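Local coordinates for BH2414 protein (Bacillus halodurans, PDB 3ON1) that is of unknown function but belongs to the L7Ae/L30e/S12e/Gadd45 family, so it may bind RNA as ribosomal relatives do, at residues Leu37-Ser42 with Lys64-Arg69. Numbering follows the deposited sequence.
Sequences LVILSS and KVVGNR
The amide of L40 donates to K64 O at 2.7 Å, and L40 returns the favour through its own carbonyl, which takes V66 N at 2.9 Å. With K64 N on V38 O before them, these bonds zip strand 37-41 to 63-66 in parallel; V65 CA also points its hydrogen at L40 O. The pairing illustrates a beta-alpha-beta crossover: helix 46-59 links the strands, 63-66 lies at the edge of the sheet, and L40 packs on L52 of that helix. On this same face, L40 CD1 reaches V65 CG2 at 4.1 Å.

On the other face, a chi1 of -67° lays I39 CG1 beside the backbone N and turns CG2 anti to it, where it meets V66 CG2 at 3.6 Å; helices 5-15 and 89-100 cover this face through L10, W6 and I99. The L37 and K64 side chains cross at about a right angle, CD1 against CG, leaving NZ to run on to a salt bridge with D100.

Past L40 and V65 the pairing becomes less regular. S42 N still reaches V66 O, but at 3.2 Å and from well above the carbonyl plane, a bent bond. One water joins S42 OG, at 2.7 Å, to G67 O. S41 OG lies beside R69 N without bonding it; that hydroxyl pairs with D43 N, while the D43 carboxylate takes R69 N and N68 caps the new helix through M71 N. Straight amide bonds thus fix the register; beyond them, serine hydroxyls, a water and the D43 carboxylate take over the polar contacts leading into helix 69-75.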
loop_
_atom_site.group_PDB
_atom_site.type_symbol
_atom_site.label_atom_id
_atom_site.label_comp_id
_atom_site.label_asym_id
_atom_site.label_seq_id
_atom_site.Cartn_x
_atom_site.Cartn_y
_atom_site.Cartn_z
ATOM N N LEU A 37 -5.176 -4.511 0.720
ATOM C CA LEU A 37 -4.218 -3.935 1.667
ATOM C C LEU A 37 -3.803 -2.571 1.159
ATOM O O LEU A 37 -3.562 -2.396 -0.038
ATOM C CB LEU A 37 -2.971 -4.823 1.833
ATOM C CG LEU A 37 -1.757 -4.256 2.595
ATOM C CD1 LEU A 37 -2.037 -4.082 4.088
ATOM C CD2 LEU A 37 -0.543 -5.141 2.411
ATOM N N VAL A 38 -3.719 -1.611 2.073
ATOM C CA VAL A 38 -3.162 -0.302 1.749
ATOM C C VAL A 38 -1.883 -0.099 2.547
ATOM O O VAL A 38 -1.840 -0.341 3.749
ATOM C CB VAL A 38 -4.181 0.833 2.007
ATOM C CG1 VAL A 38 -3.525 2.204 1.853
ATOM C CG2 VAL A 38 -5.359 0.696 1.043
ATOM N N ILE A 39 -0.831 0.304 1.844
ATOM C CA ILE A 39 0.435 0.668 2.466
ATOM C C ILE A 39 0.617 2.171 2.339
ATOM O O ILE A 39 0.568 2.717 1.237
ATOM C CB ILE A 39 1.616 -0.095 1.833
ATOM C CG1 ILE A 39 1.504 -1.591 2.157
ATOM C CG2 ILE A 39 2.953 0.471 2.327
ATOM C CD1 ILE A 39 2.398 -2.492 1.309
ATOM N N LEU A 40 0.804 2.830 3.478
ATOM C CA LEU A 40 1.002 4.274 3.514
ATOM C C LEU A 40 2.418 4.575 3.944
ATOM O O LEU A 40 2.903 4.006 4.913
ATOM C CB LEU A 40 0.059 4.917 4.528
ATOM C CG LEU A 40 -1.429 5.060 4.256
ATOM C CD1 LEU A 40 -2.097 5.563 5.518
ATOM C CD2 LEU A 40 -1.651 6.027 3.112
ATOM N N SER A 41 3.079 5.482 3.233
ATOM C CA SER A 41 4.382 5.967 3.666
ATOM C C SER A 41 4.267 6.659 5.019
ATOM O O SER A 41 3.299 7.389 5.261
ATOM C CB SER A 41 4.942 6.958 2.648
ATOM O OG SER A 41 6.148 7.521 3.136
ATOM N N SER A 42 5.256 6.448 5.889
ATOM C CA SER A 42 5.331 7.209 7.146
ATOM C C SER A 42 5.361 8.722 6.909
ATOM O O SER A 42 4.957 9.499 7.781
ATOM C CB SER A 42 6.544 6.791 7.975
ATOM O OG SER A 42 6.462 5.426 8.344
ATOM N N LYS A 64 -1.208 -0.355 6.567
ATOM C CA LYS A 64 0.088 -0.315 7.233
ATOM C C LYS A 64 0.737 1.027 6.968
ATOM O O LYS A 64 0.658 1.552 5.857
ATOM C CB LYS A 64 1.007 -1.454 6.761
ATOM C CG LYS A 64 0.419 -2.850 6.918
ATOM C CD LYS A 64 0.092 -3.181 8.363
ATOM C CE LYS A 64 -0.766 -4.430 8.440
ATOM N NZ LYS A 64 -1.271 -4.650 9.827
ATOM N N VAL A 65 1.354 1.591 7.997
ATOM C CA VAL A 65 2.120 2.821 7.846
ATOM C C VAL A 65 3.590 2.467 8.032
ATOM O O VAL A 65 4.010 2.121 9.134
ATOM C CB VAL A 65 1.667 3.916 8.839
ATOM C CG1 VAL A 65 2.506 5.183 8.653
ATOM C CG2 VAL A 65 0.186 4.215 8.651
ATOM N N VAL A 66 4.355 2.532 6.946
ATOM C CA VAL A 66 5.736 2.029 6.931
ATOM C C VAL A 66 6.666 2.814 6.016
ATOM O O VAL A 66 6.216 3.495 5.090
ATOM C CB VAL A 66 5.804 0.538 6.500
ATOM C CG1 VAL A 66 5.347 -0.379 7.611
ATOM C CG2 VAL A 66 5.017 0.297 5.223
ATOM N N GLY A 67 7.966 2.692 6.277
ATOM C CA GLY A 67 9.013 3.202 5.392
ATOM C C GLY A 67 8.992 4.698 5.182
ATOM O O GLY A 67 8.670 5.456 6.083
ATOM N N ASN A 68 9.383 5.115 3.988
ATOM C CA ASN A 68 9.257 6.497 3.563
ATOM C C ASN A 68 8.950 6.475 2.071
ATOM O O ASN A 68 8.956 5.401 1.456
ATOM C CB ASN A 68 10.520 7.303 3.894
ATOM C CG ASN A 68 11.752 6.764 3.210
ATOM O OD1 ASN A 68 11.712 6.410 2.035
ATOM N ND2 ASN A 68 12.863 6.705 3.938
ATOM N N ARG A 69 8.671 7.635 1.486
ATOM C CA ARG A 69 8.224 7.662 0.094
ATOM C C ARG A 69 9.324 7.271 -0.900
ATOM O O ARG A 69 9.028 6.758 -1.977
ATOM C CB ARG A 69 7.562 8.996 -0.267
ATOM C CG ARG A 69 8.482 10.209 -0.267
ATOM C CD ARG A 69 7.688 11.473 -0.563
ATOM N NE ARG A 69 6.754 11.766 0.521
ATOM C CZ ARG A 69 5.823 12.717 0.489
ATOM N NH1 ARG A 69 5.660 13.477 -0.589
ATOM N NH2 ARG A 69 5.036 12.891 1.537
HETATM O O HOH W 1 8.736 3.987 8.748
#